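Side-chain contacts in beta-N-acetylglucosaminidase (Thermotoga maritima, PDB 3WO8), which is a glycosyl hydrolase family 3 enzyme that probably hydrolyses terminal non-reducing N-acetyl-D-hexosamine residues from N-acetyl-beta-D-hexosaminides: residues F194-L197 with W198-L202; I239-V242 with L243-I247. All blocks are in the same frame, centred on the assembly; numbering follows the deposited sequence.

Contact 1. Residues F194-L197 with W198-L202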
loop_
_atom_site.group_PDB
_atom_site.type_symbol
_atom_site.label_atom_id
_atom_site.label_comp_id
_atom_site.label_asym_id
_atom_site.label_seq_id
_atom_site.Cartn_x
_atom_site.Cartn_y
_atom_site.Cartn_z
ATOM N N PHE B 194 -25.145 -35.672 -4.154
ATOM C CA PHE B 194 -23.682 -35.754 -4.130
ATOM C C PHE B 194 -23.028 -35.812 -5.496
ATOM O O PHE B 194 -21.876 -35.445 -5.640
ATOM C CB PHE B 194 -23.231 -36.982 -3.376
ATOM C CG PHE B 194 -21.756 -37.216 -3.436
ATOM C CD1 PHE B 194 -20.906 -36.657 -2.483
ATOM C CD2 PHE B 194 -21.199 -38.004 -4.437
ATOM C CE1 PHE B 194 -19.532 -36.904 -2.522
ATOM C CE2 PHE B 194 -19.827 -38.238 -4.490
ATOM C CZ PHE B 194 -18.996 -37.695 -3.527
ATOM N N GLU B 195 -23.733 -36.315 -6.493
ATOM C CA GLU B 195 -23.166 -36.376 -7.823
ATOM C C GLU B 195 -23.097 -34.963 -8.413
ATOM O O GLU B 195 -22.093 -34.588 -9.012
ATOM C CB GLU B 195 -23.980 -37.308 -8.718
ATOM C CG GLU B 195 -23.224 -37.795 -9.952
ATOM C CD GLU B 195 -24.113 -37.885 -11.198
ATOM O OE1 GLU B 195 -23.701 -38.525 -12.191
ATOM O OE2 GLU B 195 -25.227 -37.311 -11.197
ATOM N N LYS B 196 -24.155 -34.179 -8.250
ATOM C CA LYS B 196 -24.118 -32.788 -8.704
ATOM C C LYS B 196 -22.958 -32.065 -8.024
ATOM O O LYS B 196 -22.176 -31.388 -8.692
ATOM C CB LYS B 196 -25.434 -32.068 -8.418
ATOM C CG LYS B 196 -26.299 -31.818 -9.645
ATOM C CD LYS B 196 -27.185 -30.587 -9.434
ATOM C CE LYS B 196 -27.384 -29.776 -10.713
ATOM N NZ LYS B 196 -27.476 -28.308 -10.445
ATOM N N LEU B 197 -22.851 -32.238 -6.708
ATOM C CA LEU B 197 -21.702 -31.750 -5.935
ATOM C C LEU B 197 -20.346 -32.070 -6.511
ATOM O O LEU B 197 -19.484 -31.187 -6.657
ATOM C CB LEU B 197 -21.687 -32.341 -4.534
ATOM C CG LEU B 197 -22.124 -31.382 -3.426
ATOM C CD1 LEU B 197 -23.549 -30.884 -3.661
ATOM C CD2 LEU B 197 -21.967 -32.047 -2.055
ATOM N N TRP B 198 -20.148 -33.357 -6.776
ATOM C CA TRP B 198 -18.868 -33.874 -7.256
ATOM C C TRP B 198 -18.550 -33.285 -8.620
ATOM O O TRP B 198 -17.448 -32.823 -8.867
ATOM C CB TRP B 198 -18.905 -35.406 -7.313
ATOM C CG TRP B 198 -17.597 -35.966 -7.683
ATOM C CD1 TRP B 198 -17.234 -36.420 -8.910
ATOM C CD2 TRP B 198 -16.431 -36.065 -6.845
ATOM N NE1 TRP B 198 -15.923 -36.824 -8.884
ATOM C CE2 TRP B 198 -15.405 -36.612 -7.631
ATOM C CE3 TRP B 198 -16.155 -35.743 -5.508
ATOM C CZ2 TRP B 198 -14.116 -36.860 -7.127
ATOM C CZ3 TRP B 198 -14.848 -35.989 -4.996
ATOM C CH2 TRP B 198 -13.861 -36.552 -5.804
ATOM N N GLU B 199 -19.551 -33.288 -9.478
ATOM C CA GLU B 199 -19.461 -32.694 -10.803
ATOM C C GLU B 199 -19.326 -31.181 -10.854
ATOM O O GLU B 199 -18.757 -30.662 -11.801
ATOM C CB GLU B 199 -20.702 -33.053 -11.610
ATOM C CG GLU B 199 -20.785 -34.523 -11.950
ATOM C CD GLU B 199 -21.962 -34.838 -12.843
ATOM O OE1 GLU B 199 -23.098 -34.408 -12.532
ATOM O OE2 GLU B 199 -21.733 -35.523 -13.854
ATOM N N GLU B 200 -19.913 -30.462 -9.897
ATOM C CA GLU B 200 -19.938 -28.975 -9.961
ATOM C C GLU B 200 -19.062 -28.298 -8.893
ATOM O O GLU B 200 -17.929 -27.944 -9.150
ATOM C CB GLU B 200 -21.375 -28.481 -9.897
ATOM C CG GLU B 200 -22.153 -28.766 -11.172
ATOM C CD GLU B 200 -23.656 -28.696 -10.996
ATOM O OE1 GLU B 200 -24.150 -27.884 -10.185
ATOM O OE2 GLU B 200 -24.352 -29.462 -11.694
ATOM N N ASP B 201 -19.566 -28.196 -7.678
ATOM C CA ASP B 201 -18.896 -27.446 -6.606
ATOM C C ASP B 201 -17.492 -27.939 -6.226
ATOM O O ASP B 201 -16.625 -27.141 -5.838
ATOM C CB ASP B 201 -19.775 -27.439 -5.341
ATOM C CG ASP B 201 -21.179 -26.943 -5.622
ATOM O OD1 ASP B 201 -21.873 -27.572 -6.472
ATOM O OD2 ASP B 201 -21.563 -25.903 -5.023
ATOM N N LEU B 202 -17.289 -29.253 -6.303
ATOM C CA LEU B 202 -16.008 -29.844 -5.900
ATOM C C LEU B 202 -15.045 -29.872 -7.057
ATOM O O LEU B 202 -13.856 -30.071 -6.842
ATOM C CB LEU B 202 -16.182 -31.258 -5.344
ATOM C CG LEU B 202 -16.739 -31.317 -3.938
ATOM C CD1 LEU B 202 -17.614 -32.526 -3.784
ATOM C CD2 LEU B 202 -15.616 -31.373 -2.928
#
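Phe194 to Trp198 and Glu195 to Glu199 are joined by the i to i+4 backbone bonds of a short alpha-helix in the TIM-barrel domain, the second nearly straight (Glu199 N to Glu195 O 2.9 Å, N-H...O 170°). The helix closes with a wider turn, in which Leu202 N reaches back five residues to Leu197 O at 2.9 Å. On one flank Phe194 and Trp198 run side by side in the same direction. Both have CG anti to the backbone N (chi1 -175° in Trp198), which lays each ring along the same side of the helix; they touch obliquely, Phe194 CZ lying 4.0 Å from Trp198 CE3. The indole also makes a cation-pi contact with Arg206. A second pair, Glu195 and Glu199, stacks its carboxylates with planes 17° apart, and OE2 of Glu195 comes within 3.8 Å of OE1 of Glu199. These like charges lie on the exposed side, where solvent probably screens them. Lys196 and Glu200 form a weak salt bridge, NZ of Lys196 to OE1 of Glu200 at 3.4 Å. That same OE1 has its stronger partner in Lys178, which also pairs with Asp201, so the glutamate is shared between two lysines. At the C-terminal turn the buried Leu202 sets CD1 4.1 Å from CB of Leu197.

Contact 2. Residues I239-V242 with L243-I247; sequences ITDV and LREKI
Arg244 N reaches back five residues to Ile239 O (3.0 Å) in a pi-type turn of helix 236-247, in the TIM-barrel domain. Lys246 N bonds in the same way to Asp241 O, also at 3.0 Å, with an N-H...O angle of 160°. The bonds from Glu245 N to Thr240 O and from Ile247 N to Val242 O are weak. Among charged groups, Asp241 and Glu245 run side by side in the same direction, their carboxylate planes 25° apart. OD1 of Asp241 lies 3.4 Å from OE1 of Glu245, and Glu236 adds a third acid near Asp241, a cluster that might raise the proton affinity of its members. The guanidinium of Arg244 is gripped from outside the segments, NH2 by Asn282 OD1 and Gly280 O and NH1 by Gly251 O, which fix its position; Thr240 OG1 is bonded to the carbonyl of Ala279. The apolar pair is Val242 CG1 and Leu243 CB, 4.4 Å apart; both residues pack on Phe173 of strand 167-173, joining the helix to the barrel wall. In a mixed contact, Glu245 carries its OE2 to 3.9 Å from the methyl CG2 of Thr240.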
loop_
_atom_site.group_PDB
_atom_site.type_symbol
_atom_site.label_atom_id
_atom_site.label_comp_id
_atom_site.label_asym_id
_atom_site.label_seq_id
_atom_site.Cartn_x
_atom_site.Cartn_y
_atom_site.Cartn_z
ATOM N N ILE B 239 -14.720 -34.278 5.714
ATOM C CA ILE B 239 -13.286 -34.060 5.875
ATOM C C ILE B 239 -12.438 -35.347 5.677
ATOM O O ILE B 239 -11.448 -35.321 4.958
ATOM C CB ILE B 239 -12.976 -33.416 7.242
ATOM C CG1 ILE B 239 -13.642 -32.028 7.317
ATOM C CG2 ILE B 239 -11.472 -33.351 7.470
ATOM C CD1 ILE B 239 -13.321 -31.234 8.572
ATOM N N THR B 240 -12.793 -36.465 6.316
ATOM C CA THR B 240 -12.083 -37.718 6.039
ATOM C C THR B 240 -12.542 -38.440 4.755
ATOM O O THR B 240 -11.728 -38.787 3.905
ATOM C CB THR B 240 -12.143 -38.683 7.201
ATOM O OG1 THR B 240 -11.298 -38.184 8.232
ATOM C CG2 THR B 240 -11.606 -40.046 6.763
ATOM N N ASP B 241 -13.831 -38.662 4.592
ATOM C CA ASP B 241 -14.255 -39.533 3.493
ATOM C C ASP B 241 -14.157 -38.862 2.133
ATOM O O ASP B 241 -13.469 -39.374 1.258
ATOM C CB ASP B 241 -15.635 -40.192 3.765
ATOM C CG ASP B 241 -15.633 -41.071 5.066
ATOM O OD1 ASP B 241 -14.565 -41.514 5.560
ATOM O OD2 ASP B 241 -16.715 -41.289 5.621
ATOM N N VAL B 242 -14.801 -37.718 1.946
ATOM C CA VAL B 242 -14.690 -37.013 0.647
ATOM C C VAL B 242 -13.332 -36.306 0.383
ATOM O O VAL B 242 -12.908 -36.209 -0.778
ATOM C CB VAL B 242 -15.836 -36.022 0.421
ATOM C CG1 VAL B 242 -15.651 -34.813 1.299
ATOM C CG2 VAL B 242 -15.900 -35.566 -1.026
ATOM N N LEU B 243 -12.646 -35.815 1.419
ATOM C CA LEU B 243 -11.456 -34.973 1.170
ATOM C C LEU B 243 -10.160 -35.728 1.337
ATOM O O LEU B 243 -9.348 -35.791 0.405
ATOM C CB LEU B 243 -11.446 -33.677 2.023
ATOM C CG LEU B 243 -10.211 -32.738 1.936
ATOM C CD1 LEU B 243 -10.008 -32.195 0.533
ATOM C CD2 LEU B 243 -10.272 -31.582 2.906
ATOM N N ARG B 244 -9.948 -36.278 2.523
ATOM C CA ARG B 244 -8.695 -36.992 2.800
ATOM C C ARG B 244 -8.494 -38.318 2.058
ATOM O O ARG B 244 -7.337 -38.697 1.794
ATOM C CB ARG B 244 -8.571 -37.289 4.259
ATOM C CG ARG B 244 -8.593 -36.044 5.090
ATOM C CD ARG B 244 -7.233 -35.765 5.623
ATOM N NE ARG B 244 -7.274 -34.630 6.534
ATOM C CZ ARG B 244 -6.475 -33.579 6.474
ATOM N NH1 ARG B 244 -5.568 -33.486 5.531
ATOM N NH2 ARG B 244 -6.590 -32.619 7.375
ATOM N N GLU B 245 -9.596 -39.006 1.741
ATOM C CA GLU B 245 -9.560 -40.323 1.066
ATOM C C GLU B 245 -9.926 -40.204 -0.390
ATOM O O GLU B 245 -9.109 -40.497 -1.267
ATOM C CB GLU B 245 -10.478 -41.364 1.748
ATOM C CG GLU B 245 -10.112 -41.598 3.210
ATOM C CD GLU B 245 -10.959 -42.631 3.938
ATOM O OE1 GLU B 245 -12.149 -42.845 3.609
ATOM O OE2 GLU B 245 -10.418 -43.217 4.892
ATOM N N LYS B 246 -11.151 -39.795 -0.668
ATOM C CA LYS B 246 -11.593 -39.783 -2.044
ATOM C C LYS B 246 -10.699 -38.871 -2.901
ATOM O O LYS B 246 -10.255 -39.277 -3.963
ATOM C CB LYS B 246 -13.052 -39.382 -2.148
ATOM C CG LYS B 246 -13.647 -39.725 -3.485
ATOM C CD LYS B 246 -15.086 -39.263 -3.561
ATOM C CE LYS B 246 -15.836 -39.898 -4.722
ATOM N NZ LYS B 246 -15.035 -39.903 -5.989
ATOM N N ILE B 247 -10.414 -37.661 -2.428
ATOM C CA ILE B 247 -9.621 -36.698 -3.214
ATOM C C ILE B 247 -8.140 -36.977 -3.103
ATOM O O ILE B 247 -7.416 -36.906 -4.098
ATOM C CB ILE B 247 -9.865 -35.243 -2.769
ATOM C CG1 ILE B 247 -11.119 -34.702 -3.446
ATOM C CG2 ILE B 247 -8.670 -34.362 -3.136
ATOM C CD1 ILE B 247 -11.741 -33.527 -2.721
#

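Overall arrangement
Contacts 1 and 2 follow one another along the chain and lie on the same side of the chain's centre, their own centres about 14 Å apart. Helices 194-199 and 236-247 meet directly, chiefly through Trp198. Its CZ2 lies 3.4 Å from NZ of Lys246, within their cation-pi contact, while its CZ3 is 4.1 Å from CG2 of Val242 and its CH2 4.1 Å from CG1 of Ile247. Phe194 extends the aromatic side, its CZ 4.0 Å from CE of Lys246. Phe173 of strand 167-173 packs on Ile247 as well as on Val242 and Leu243 of contact 2, and Pro174, next in the chain, touches Leu202 of contact 1. Neither contact touches the other protein chain of the dimer.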